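Local structure of phiAB6 tailspike (Unidentified phage, 5JS4) at residues I184-N189 against T216-V221. The protein probably binds and fragments the exopolysaccharide of Acinetobacter baumannii as the trimeric, beta-helical tailspike of a bacteriophage. Numbering follows the deposited sequence.
Sequences IVYPKN and TGWVKV
The loop 184-189, extended as far as Lys-188, and strand 218-220 stand apart with no backbone hydrogen bond between them, and the contact is made by the side chains of Tyr-186 and Trp-218. Their rings form an offset edge-to-face aromatic pair beside a small three-stranded sheet near the N-terminal end of the modelled chain, far from the centre of the elongated chain. The sheet here is antiparallel, with strand 199-202 in the middle and strands 191-193 and 218-220 at its sides. Trp-218 directs the edge of its six-membered ring at the face of Tyr-186. The ring centroids are 5.6 Å apart and the planes are inclined at 66°. The touch is made near the root of the tyrosine ring, not at its hydroxyl end. Tyr-186 CB points toward the strand, and a chi1 of -61° sets CG beside the backbone N, which brings the base of the ring against Trp-218 CH2. Ile-184 CG2 sits 3.6 Å from the tyrosine ring plane, near the rim, on the side opposite Trp-218. Both aromatic residues are buried, and both also pack on Ile-192. Their polar atoms are satisfied elsewhere: Tyr-186 OH bonds to Asn-181 N, and Trp-218 NE1 bonds to Ser-209 O. Gln-174 of a second subunit also packs on Tyr-186, so Tyr-186 lies at a subunit interface. At the closest point, Trp-218 CH2 lies 3.9 Å from Tyr-186 CG, and it is 4.0 Å from Tyr-186 CB.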
ATOM      1  N   ILE A 184      18.244 -30.952 -74.689  1.00 20.28           N
ATOM      2  CA  ILE A 184      17.193 -29.947 -74.836  1.00 19.54           C
ATOM      3  C   ILE A 184      17.650 -28.569 -74.360  1.00 18.60           C
ATOM      4  O   ILE A 184      18.399 -28.449 -73.393  1.00 18.19           O
ATOM      5  CB  ILE A 184      15.931 -30.370 -74.050  1.00 19.49           C
ATOM      6  CG1 ILE A 184      15.441 -31.747 -74.522  1.00 21.29           C
ATOM      7  CG2 ILE A 184      14.817 -29.335 -74.175  1.00 19.69           C
ATOM      8  CD1 ILE A 184      15.023 -31.824 -75.976  1.00 22.14           C
ATOM      9  N   VAL A 185      17.189 -27.536 -75.057  1.00 18.02           N
ATOM     10  CA  VAL A 185      17.386 -26.158 -74.632  1.00 18.51           C
ATOM     11  C   VAL A 185      16.058 -25.663 -74.066  1.00 17.99           C
ATOM     12  O   VAL A 185      15.062 -25.572 -74.788  1.00 20.22           O
ATOM     13  CB  VAL A 185      17.818 -25.260 -75.805  1.00 19.40           C
ATOM     14  CG1 VAL A 185      18.094 -23.844 -75.320  1.00 20.33           C
ATOM     15  CG2 VAL A 185      19.049 -25.836 -76.493  1.00 19.88           C
ATOM     16  N   TYR A 186      16.045 -25.352 -72.773  1.00 16.66           N
ATOM     17  CA  TYR A 186      14.813 -24.964 -72.095  1.00 16.77           C
ATOM     18  C   TYR A 186      14.643 -23.453 -72.132  1.00 16.78           C
ATOM     19  O   TYR A 186      15.499 -22.724 -71.636  1.00 18.33           O
ATOM     20  CB  TYR A 186      14.821 -25.468 -70.655  1.00 15.88           C
ATOM     21  CG  TYR A 186      14.920 -26.969 -70.579  1.00 15.83           C
ATOM     22  CD1 TYR A 186      13.789 -27.767 -70.716  1.00 15.52           C
ATOM     23  CD2 TYR A 186      16.148 -27.596 -70.399  1.00 16.45           C
ATOM     24  CE1 TYR A 186      13.876 -29.145 -70.664  1.00 15.43           C
ATOM     25  CE2 TYR A 186      16.247 -28.973 -70.343  1.00 16.99           C
ATOM     26  CZ  TYR A 186      15.108 -29.744 -70.474  1.00 16.12           C
ATOM     27  OH  TYR A 186      15.206 -31.114 -70.419  1.00 17.27           O
ATOM     28  N   PRO A 187      13.535 -22.974 -72.725  1.00 16.35           N
ATOM     29  CA  PRO A 187      13.304 -21.535 -72.759  1.00 16.54           C
ATOM     30  C   PRO A 187      12.905 -20.991 -71.394  1.00 16.19           C
ATOM     31  O   PRO A 187      12.604 -21.760 -70.473  1.00 16.72           O
ATOM     32  CB  PRO A 187      12.151 -21.387 -73.755  1.00 16.82           C
ATOM     33  CG  PRO A 187      11.409 -22.670 -73.652  1.00 17.04           C
ATOM     34  CD  PRO A 187      12.448 -23.722 -73.385  1.00 16.52           C
ATOM     35  N   LYS A 188      12.908 -19.668 -71.269  1.00 16.82           N
ATOM     36  CA  LYS A 188      12.463 -19.022 -70.047  1.00 17.52           C
ATOM     37  C   LYS A 188      11.033 -19.468 -69.758  1.00 16.70           C
ATOM     38  O   LYS A 188      10.219 -19.573 -70.673  1.00 15.75           O
ATOM     39  CB  LYS A 188      12.536 -17.498 -70.182  1.00 19.76           C
ATOM     40  CG  LYS A 188      12.275 -16.743 -68.889  1.00 21.54           C
ATOM     41  CD  LYS A 188      12.575 -15.262 -69.051  1.00 25.30           C
ATOM     42  CE  LYS A 188      12.328 -14.500 -67.760  1.00 28.43           C
ATOM     43  NZ  LYS A 188      12.791 -13.087 -67.861  1.00 31.66           N
ATOM     44  N   ASN A 189      10.763 -19.768 -68.489  1.00 15.69           N
ATOM     45  CA  ASN A 189       9.443 -20.217 -68.011  1.00 15.64           C
ATOM     46  C   ASN A 189       9.090 -21.678 -68.307  1.00 15.40           C
ATOM     47  O   ASN A 189       8.013 -22.134 -67.924  1.00 15.90           O
ATOM     48  CB  ASN A 189       8.316 -19.304 -68.514  1.00 16.63           C
ATOM     49  CG  ASN A 189       8.534 -17.853 -68.138  1.00 17.04           C
ATOM     50  OD1 ASN A 189       8.934 -17.551 -67.012  1.00 18.43           O
ATOM     51  ND2 ASN A 189       8.255 -16.945 -69.069  1.00 17.35           N
ATOM     52  N   THR A 216      21.062 -22.942 -60.561  1.00 23.80           N
ATOM     53  CA  THR A 216      21.220 -21.652 -61.225  1.00 24.58           C
ATOM     54  C   THR A 216      20.327 -21.628 -62.465  1.00 22.44           C
ATOM     55  O   THR A 216      20.383 -22.537 -63.297  1.00 24.69           O
ATOM     56  CB  THR A 216      22.678 -21.392 -61.648  1.00 26.36           C
ATOM     57  OG1 THR A 216      23.557 -21.660 -60.549  1.00 31.16           O
ATOM     58  CG2 THR A 216      22.861 -19.944 -62.095  1.00 27.63           C
ATOM     59  N   GLY A 217      19.496 -20.597 -62.567  1.00 20.45           N
ATOM     60  CA  GLY A 217      18.581 -20.441 -63.693  1.00 18.61           C
ATOM     61  C   GLY A 217      17.260 -21.176 -63.532  1.00 17.54           C
ATOM     62  O   GLY A 217      16.453 -21.185 -64.460  1.00 16.95           O
ATOM     63  N   TRP A 218      17.039 -21.781 -62.364  1.00 16.98           N
ATOM     64  CA  TRP A 218      15.802 -22.507 -62.061  1.00 16.41           C
ATOM     65  C   TRP A 218      15.246 -22.098 -60.701  1.00 16.80           C
ATOM     66  O   TRP A 218      15.989 -21.663 -59.825  1.00 18.67           O
ATOM     67  CB  TRP A 218      16.054 -24.014 -62.022  1.00 16.59           C
ATOM     68  CG  TRP A 218      16.565 -24.620 -63.288  1.00 15.92           C
ATOM     69  CD1 TRP A 218      17.870 -24.842 -63.622  1.00 15.92           C
ATOM     70  CD2 TRP A 218      15.783 -25.121 -64.380  1.00 15.10           C
ATOM     71  NE1 TRP A 218      17.949 -25.440 -64.854  1.00 15.60           N
ATOM     72  CE2 TRP A 218      16.683 -25.624 -65.342  1.00 14.71           C
ATOM     73  CE3 TRP A 218      14.408 -25.193 -64.638  1.00 14.94           C
ATOM     74  CZ2 TRP A 218      16.255 -26.185 -66.548  1.00 15.27           C
ATOM     75  CZ3 TRP A 218      13.983 -25.750 -65.833  1.00 14.73           C
ATOM     76  CH2 TRP A 218      14.905 -26.241 -66.774  1.00 14.74           C
ATOM     77  N   VAL A 219      13.937 -22.260 -60.526  1.00 16.73           N
ATOM     78  CA  VAL A 219      13.303 -22.129 -59.211  1.00 16.53           C
ATOM     79  C   VAL A 219      12.315 -23.271 -58.997  1.00 16.37           C
ATOM     80  O   VAL A 219      11.696 -23.747 -59.951  1.00 15.86           O
ATOM     81  CB  VAL A 219      12.568 -20.778 -59.033  1.00 17.14           C
ATOM     82  CG1 VAL A 219      13.556 -19.622 -59.021  1.00 17.45           C
ATOM     83  CG2 VAL A 219      11.510 -20.570 -60.109  1.00 17.58           C
ATOM     84  N   LYS A 220      12.179 -23.712 -57.748  1.00 17.30           N
ATOM     85  CA  LYS A 220      11.187 -24.724 -57.385  1.00 17.39           C
ATOM     86  C   LYS A 220       9.825 -24.059 -57.235  1.00 16.73           C
ATOM     87  O   LYS A 220       9.667 -23.140 -56.432  1.00 17.05           O
ATOM     88  CB  LYS A 220      11.571 -25.418 -56.079  1.00 19.07           C
ATOM     89  CG  LYS A 220      12.808 -26.298 -56.183  1.00 21.09           C
ATOM     90  CD  LYS A 220      13.069 -27.078 -54.898  1.00 23.95           C
ATOM     91  CE  LYS A 220      12.355 -28.426 -54.874  1.00 27.01           C
ATOM     92  NZ  LYS A 220      10.873 -28.328 -54.742  1.00 27.68           N
ATOM     93  N   VAL A 221       8.842 -24.529 -57.998  1.00 16.13           N
ATOM     94  CA  VAL A 221       7.530 -23.873 -58.031  1.00 16.47           C
ATOM     95  C   VAL A 221       6.693 -24.128 -56.773  1.00 16.77           C
ATOM     96  O   VAL A 221       5.774 -23.367 -56.483  1.00 18.00           O
ATOM     97  CB  VAL A 221       6.713 -24.253 -59.290  1.00 16.65           C
ATOM     98  CG1 VAL A 221       7.498 -23.915 -60.553  1.00 16.69           C
ATOM     99  CG2 VAL A 221       6.301 -25.721 -59.270  1.00 16.71           C
TER